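Local coordinates for 2-hydroxymethyl glutarate dehydrogenase (PDB 3CKY), which catalyses the NAD-dependent interconversion of 2-formylglutarate and (S)-2-hydroxymethylglutarate in the fermentation of nicotinate, at residues 97-109 with 165-177. Residues are numbered along the deposited sequence; the frame is centred on the assembly and turned at random.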
ATOM      1  N   MET A  97     -26.045  -5.416  17.098  1.00 64.02           N
ATOM      2  CA  MET A  97     -25.918  -5.830  15.707  1.00 64.19           C
ATOM      3  C   MET A  97     -25.179  -4.771  14.896  1.00 63.58           C
ATOM      4  O   MET A  97     -25.101  -4.866  13.669  1.00 63.39           O
ATOM      5  CB  MET A  97     -27.305  -6.079  15.112  1.00 64.20           C
ATOM      6  CG  MET A  97     -28.114  -7.087  15.886  1.00 64.84           C
ATOM      7  SD  MET A  97     -29.760  -7.283  15.209  1.00 66.30           S
ATOM      8  CE  MET A  97     -30.578  -5.828  15.912  1.00 66.94           C
ATOM      9  N   SER A  98     -24.637  -3.770  15.593  1.00 62.94           N
ATOM     10  CA  SER A  98     -23.892  -2.696  14.968  1.00 62.69           C
ATOM     11  C   SER A  98     -22.663  -3.199  14.238  1.00 62.13           C
ATOM     12  O   SER A  98     -21.997  -4.148  14.669  1.00 62.06           O
ATOM     13  CB  SER A  98     -23.438  -1.664  16.003  1.00 62.51           C
ATOM     14  OG  SER A  98     -24.529  -1.162  16.749  1.00 62.78           O
ATOM     15  N   SER A  99     -22.360  -2.528  13.138  1.00 61.46           N
ATOM     16  CA  SER A  99     -21.173  -2.824  12.380  1.00 61.44           C
ATOM     17  C   SER A  99     -19.942  -2.148  13.025  1.00 61.09           C
ATOM     18  O   SER A  99     -19.582  -1.024  12.686  1.00 60.52           O
ATOM     19  CB  SER A  99     -21.370  -2.389  10.941  1.00 61.32           C
ATOM     20  OG  SER A  99     -20.235  -2.728  10.181  1.00 63.86           O
ATOM     21  N   VAL A 100     -19.290  -2.876  13.932  1.00 60.72           N
ATOM     22  CA  VAL A 100     -18.188  -2.344  14.711  1.00 60.75           C
ATOM     23  C   VAL A 100     -17.051  -3.361  14.862  1.00 60.97           C
ATOM     24  O   VAL A 100     -17.208  -4.533  14.559  1.00 60.91           O
ATOM     25  CB  VAL A 100     -18.662  -1.895  16.123  1.00 60.69           C
ATOM     26  CG1 VAL A 100     -19.674  -0.749  16.025  1.00 59.74           C
ATOM     27  CG2 VAL A 100     -19.229  -3.077  16.908  1.00 59.08           C
ATOM     28  N   SER A 101     -15.891  -2.888  15.307  1.00 61.40           N
ATOM     29  CA  SER A 101     -14.751  -3.771  15.549  1.00 61.79           C
ATOM     30  C   SER A 101     -15.007  -4.648  16.775  1.00 61.87           C
ATOM     31  O   SER A 101     -15.733  -4.238  17.684  1.00 61.64           O
ATOM     32  CB  SER A 101     -13.478  -2.958  15.760  1.00 61.75           C
ATOM     33  OG  SER A 101     -13.589  -2.190  16.945  1.00 63.18           O
ATOM     34  N   PRO A 102     -14.420  -5.863  16.796  1.00 62.06           N
ATOM     35  CA  PRO A 102     -14.481  -6.708  17.981  1.00 62.50           C
ATOM     36  C   PRO A 102     -14.083  -5.978  19.265  1.00 62.89           C
ATOM     37  O   PRO A 102     -14.748  -6.135  20.291  1.00 62.90           O
ATOM     38  CB  PRO A 102     -13.485  -7.829  17.666  1.00 62.46           C
ATOM     39  CG  PRO A 102     -13.432  -7.900  16.186  1.00 62.12           C
ATOM     40  CD  PRO A 102     -13.683  -6.509  15.692  1.00 62.00           C
ATOM     41  N   SER A 103     -13.016  -5.183  19.200  1.00 63.42           N
ATOM     42  CA  SER A 103     -12.506  -4.459  20.370  1.00 63.95           C
ATOM     43  C   SER A 103     -13.555  -3.506  20.935  1.00 64.27           C
ATOM     44  O   SER A 103     -13.710  -3.404  22.144  1.00 64.71           O
ATOM     45  CB  SER A 103     -11.244  -3.676  20.001  1.00 64.07           C
ATOM     46  OG  SER A 103     -11.566  -2.629  19.110  1.00 64.97           O
ATOM     47  N   SER A 104     -14.256  -2.800  20.046  1.00 64.76           N
ATOM     48  CA  SER A 104     -15.402  -1.963  20.418  1.00 64.89           C
ATOM     49  C   SER A 104     -16.380  -2.721  21.309  1.00 65.13           C
ATOM     50  O   SER A 104     -16.799  -2.226  22.365  1.00 65.03           O
ATOM     51  CB  SER A 104     -16.133  -1.464  19.155  1.00 65.00           C
ATOM     52  OG  SER A 104     -17.514  -1.189  19.406  1.00 66.43           O
ATOM     53  N   THR A 105     -16.737  -3.927  20.870  1.00 65.26           N
ATOM     54  CA  THR A 105     -17.678  -4.768  21.598  1.00 65.29           C
ATOM     55  C   THR A 105     -17.077  -5.320  22.903  1.00 65.25           C
ATOM     56  O   THR A 105     -17.785  -5.414  23.910  1.00 65.10           O
ATOM     57  CB  THR A 105     -18.192  -5.915  20.705  1.00 65.39           C
ATOM     58  OG1 THR A 105     -18.956  -5.362  19.624  1.00 66.29           O
ATOM     59  CG2 THR A 105     -19.073  -6.883  21.482  1.00 64.88           C
ATOM     60  N   LEU A 106     -15.798  -5.692  22.881  1.00 65.01           N
ATOM     61  CA  LEU A 106     -15.134  -6.191  24.086  1.00 65.35           C
ATOM     62  C   LEU A 106     -15.104  -5.135  25.197  1.00 65.41           C
ATOM     63  O   LEU A 106     -15.368  -5.453  26.359  1.00 65.41           O
ATOM     64  CB  LEU A 106     -13.699  -6.662  23.798  1.00 65.17           C
ATOM     65  CG  LEU A 106     -13.416  -8.106  23.364  1.00 65.08           C
ATOM     66  CD1 LEU A 106     -14.500  -9.060  23.840  1.00 64.73           C
ATOM     67  CD2 LEU A 106     -13.221  -8.217  21.866  1.00 64.48           C
ATOM     68  N   LYS A 107     -14.766  -3.897  24.836  1.00 65.68           N
ATOM     69  CA  LYS A 107     -14.781  -2.775  25.787  1.00 66.00           C
ATOM     70  C   LYS A 107     -16.148  -2.672  26.449  1.00 66.11           C
ATOM     71  O   LYS A 107     -16.257  -2.631  27.676  1.00 65.87           O
ATOM     72  CB  LYS A 107     -14.457  -1.439  25.095  1.00 66.04           C
ATOM     73  CG  LYS A 107     -12.994  -1.039  25.137  1.00 66.16           C
ATOM     74  CD  LYS A 107     -12.763   0.417  24.680  1.00 66.44           C
ATOM     75  CE  LYS A 107     -12.240   0.532  23.232  1.00 66.79           C
ATOM     76  NZ  LYS A 107     -13.316   0.477  22.191  1.00 66.73           N
ATOM     77  N   MET A 108     -17.184  -2.650  25.616  1.00 66.15           N
ATOM     78  CA  MET A 108     -18.548  -2.463  26.084  1.00 66.25           C
ATOM     79  C   MET A 108     -19.008  -3.630  26.943  1.00 65.87           C
ATOM     80  O   MET A 108     -19.684  -3.430  27.945  1.00 65.72           O
ATOM     81  CB  MET A 108     -19.501  -2.250  24.903  1.00 66.67           C
ATOM     82  CG  MET A 108     -20.692  -1.369  25.245  1.00 68.42           C
ATOM     83  SD  MET A 108     -20.388   0.415  25.128  1.00 71.78           S
ATOM     84  CE  MET A 108     -18.686   0.602  25.661  1.00 71.78           C
ATOM     85  N   ALA A 109     -18.616  -4.839  26.564  1.00 65.54           N
ATOM     86  CA  ALA A 109     -18.951  -6.029  27.337  1.00 65.48           C
ATOM     87  C   ALA A 109     -18.345  -5.981  28.738  1.00 65.36           C
ATOM     88  O   ALA A 109     -18.955  -6.462  29.697  1.00 65.08           O
ATOM     89  CB  ALA A 109     -18.513  -7.293  26.610  1.00 65.35           C
ATOM     90  N   GLY A 165     -18.112 -17.851  18.175  1.00 57.89           N
ATOM     91  CA  GLY A 165     -17.038 -17.788  19.152  1.00 57.71           C
ATOM     92  C   GLY A 165     -17.457 -16.949  20.325  1.00 57.39           C
ATOM     93  O   GLY A 165     -18.643 -16.721  20.528  1.00 57.28           O
ATOM     94  N   ASP A 166     -16.486 -16.490  21.105  1.00 57.18           N
ATOM     95  CA  ASP A 166     -16.787 -15.634  22.247  1.00 57.02           C
ATOM     96  C   ASP A 166     -16.954 -14.179  21.792  1.00 56.72           C
ATOM     97  O   ASP A 166     -16.930 -13.881  20.594  1.00 56.90           O
ATOM     98  CB  ASP A 166     -15.716 -15.762  23.327  1.00 57.31           C
ATOM     99  CG  ASP A 166     -16.302 -15.768  24.733  1.00 58.27           C
ATOM    100  OD1 ASP A 166     -17.195 -14.941  25.021  1.00 59.24           O
ATOM    101  OD2 ASP A 166     -15.868 -16.609  25.543  1.00 59.80           O
ATOM    102  N   THR A 167     -17.147 -13.286  22.755  1.00 56.12           N
ATOM    103  CA  THR A 167     -17.400 -11.877  22.486  1.00 55.47           C
ATOM    104  C   THR A 167     -16.461 -11.294  21.426  1.00 54.94           C
ATOM    105  O   THR A 167     -15.245 -11.483  21.476  1.00 55.32           O
ATOM    106  CB  THR A 167     -17.285 -11.068  23.788  1.00 55.68           C
ATOM    107  OG1 THR A 167     -18.131 -11.676  24.770  1.00 55.69           O
ATOM    108  CG2 THR A 167     -17.706  -9.606  23.582  1.00 55.88           C
ATOM    109  N   GLY A 168     -17.051 -10.604  20.454  1.00 53.92           N
ATOM    110  CA  GLY A 168     -16.302 -10.010  19.360  1.00 52.94           C
ATOM    111  C   GLY A 168     -16.166 -10.880  18.106  1.00 52.02           C
ATOM    112  O   GLY A 168     -15.785 -10.333  17.061  1.00 52.16           O
ATOM    113  N   ALA A 169     -16.520 -12.186  18.164  1.00 50.72           N
ATOM    114  CA  ALA A 169     -16.354 -13.123  17.019  1.00 49.65           C
ATOM    115  C   ALA A 169     -17.382 -12.949  15.899  1.00 48.56           C
ATOM    116  O   ALA A 169     -17.044 -13.145  14.722  1.00 48.16           O
ATOM    117  CB  ALA A 169     -16.334 -14.579  17.497  1.00 49.72           C
ATOM    118  N   GLY A 170     -18.624 -12.607  16.259  1.00 47.19           N
ATOM    119  CA  GLY A 170     -19.659 -12.255  15.278  1.00 46.36           C
ATOM    120  C   GLY A 170     -19.233 -11.048  14.464  1.00 45.35           C
ATOM    121  O   GLY A 170     -19.281 -11.068  13.234  1.00 44.46           O
ATOM    122  N   ASP A 171     -18.821  -9.989  15.166  1.00 44.33           N
ATOM    123  CA  ASP A 171     -18.254  -8.798  14.528  1.00 43.81           C
ATOM    124  C   ASP A 171     -17.075  -9.162  13.623  1.00 43.32           C
ATOM    125  O   ASP A 171     -16.978  -8.680  12.487  1.00 42.90           O
ATOM    126  CB  ASP A 171     -17.759  -7.801  15.566  1.00 43.40           C
ATOM    127  CG  ASP A 171     -18.867  -7.175  16.355  1.00 43.31           C
ATOM    128  OD1 ASP A 171     -19.989  -7.036  15.829  1.00 43.32           O
ATOM    129  OD2 ASP A 171     -18.615  -6.820  17.518  1.00 43.66           O
ATOM    130  N   ALA A 172     -16.208 -10.028  14.146  1.00 42.64           N
ATOM    131  CA  ALA A 172     -15.019 -10.468  13.458  1.00 42.42           C
ATOM    132  C   ALA A 172     -15.289 -11.145  12.110  1.00 42.06           C
ATOM    133  O   ALA A 172     -14.605 -10.830  11.113  1.00 41.74           O
ATOM    134  CB  ALA A 172     -14.206 -11.412  14.369  1.00 42.31           C
ATOM    135  N   VAL A 173     -16.249 -12.075  12.081  1.00 41.61           N
ATOM    136  CA  VAL A 173     -16.446 -12.917  10.901  1.00 41.61           C
ATOM    137  C   VAL A 173     -17.076 -12.094   9.792  1.00 41.50           C
ATOM    138  O   VAL A 173     -16.731 -12.248   8.620  1.00 41.50           O
ATOM    139  CB  VAL A 173     -17.253 -14.232  11.218  1.00 41.44           C
ATOM    140  CG1 VAL A 173     -18.754 -13.949  11.422  1.00 40.83           C
ATOM    141  CG2 VAL A 173     -17.009 -15.287  10.122  1.00 41.18           C
ATOM    142  N   LYS A 174     -17.984 -11.213  10.187  1.00 41.26           N
ATOM    143  CA  LYS A 174     -18.585 -10.240   9.277  1.00 41.19           C
ATOM    144  C   LYS A 174     -17.497  -9.366   8.646  1.00 40.29           C
ATOM    145  O   LYS A 174     -17.422  -9.238   7.445  1.00 39.47           O
ATOM    146  CB  LYS A 174     -19.595  -9.385  10.052  1.00 41.63           C
ATOM    147  CG  LYS A 174     -20.310  -8.316   9.264  1.00 42.59           C
ATOM    148  CD  LYS A 174     -21.681  -8.763   8.824  1.00 46.43           C
ATOM    149  CE  LYS A 174     -22.375  -7.716   7.904  1.00 46.96           C
ATOM    150  NZ  LYS A 174     -23.585  -8.309   7.217  1.00 46.96           N
ATOM    151  N   ILE A 175     -16.653  -8.781   9.482  1.00 40.13           N
ATOM    152  CA  ILE A 175     -15.543  -7.947   9.019  1.00 40.03           C
ATOM    153  C   ILE A 175     -14.637  -8.691   8.014  1.00 39.91           C
ATOM    154  O   ILE A 175     -14.240  -8.124   6.985  1.00 39.51           O
ATOM    155  CB  ILE A 175     -14.728  -7.428  10.217  1.00 39.76           C
ATOM    156  CG1 ILE A 175     -15.507  -6.322  10.941  1.00 40.18           C
ATOM    157  CG2 ILE A 175     -13.380  -6.946   9.769  1.00 39.56           C
ATOM    158  CD1 ILE A 175     -14.966  -5.952  12.307  1.00 39.77           C
ATOM    159  N   VAL A 176     -14.333  -9.957   8.315  1.00 39.69           N
ATOM    160  CA  VAL A 176     -13.471 -10.770   7.464  1.00 39.73           C
ATOM    161  C   VAL A 176     -14.146 -11.094   6.134  1.00 39.80           C
ATOM    162  O   VAL A 176     -13.499 -11.060   5.076  1.00 40.13           O
ATOM    163  CB  VAL A 176     -13.022 -12.067   8.157  1.00 39.62           C
ATOM    164  CG1 VAL A 176     -12.335 -12.983   7.165  1.00 39.41           C
ATOM    165  CG2 VAL A 176     -12.099 -11.749   9.352  1.00 39.63           C
ATOM    166  N   ASN A 177     -15.440 -11.390   6.168  1.00 39.67           N
ATOM    167  CA  ASN A 177     -16.168 -11.630   4.936  1.00 39.84           C
ATOM    168  C   ASN A 177     -16.198 -10.406   4.028  1.00 39.86           C
ATOM    169  O   ASN A 177     -15.910 -10.509   2.841  1.00 39.94           O
ATOM    170  CB  ASN A 177     -17.601 -12.089   5.215  1.00 39.78           C
ATOM    171  CG  ASN A 177     -18.405 -12.289   3.927  1.00 39.59           C
ATOM    172  OD1 ASN A 177     -18.218 -13.270   3.219  1.00 39.21           O
ATOM    173  ND2 ASN A 177     -19.292 -11.335   3.615  1.00 38.30           N
TER
HETATM  174  O   HOH W   1     -21.771  -5.645  16.954  1.00 46.29           O
HETATM  175  O   HOH W   2     -18.768  -6.187  12.493  1.00 63.01           O
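Thr105 and Asp171 make the one direct hydrogen bond across this contact: Thr105 OG1 gives its proton to Asp171 OD2 at 2.6 Å, meeting the oxygen nearly head-on, in line with its C-O bond. Asp171 sends CG anti to its own carbonyl carbon (chi1 -68°), which carries the carboxylate across to the other helix. A water lies within bonding distance of both its second oxygen, OD1, and Ser98 O, though it has more acceptors near it than protons to give. A second water bridges Val100 O and Asp171 O, so Thr105 ties helix 102-114 directly, while the loop before it is linked through water. An alanine in place of Asp171 would probably leave the Thr105 hydroxyl without its acceptor.

Alongside, Pro102 lays CB and CG against Gly168 O, each 3.5 Å away, and its CD touches Ile175 CD1 at 3.7 Å. Gly168, N-cap of its helix, lies so near that a CB there would clash with Leu106 CD2. Thr167 holds CG2 anti to its backbone N, pushing the methyl between Thr105 CG2 and Leu106 CD1; the latter is tight at 3.3 Å.

Ser99 and Lys174, probably NAD-binding and catalytic respectively, lie near each other on one side of the contact. The helices meet at their N-terminal ends and head off in nearly opposite directions (170° between the short segments). The contact fastens helix 102-114 of the Rossmann domain to the start of helix 169-197, which runs on into the second domain. Asp121 of strand 118-125 accepts from Gly168 N and Asp171 N, helix 238-255 packs on Ile175, and a second subunit touches Ala172.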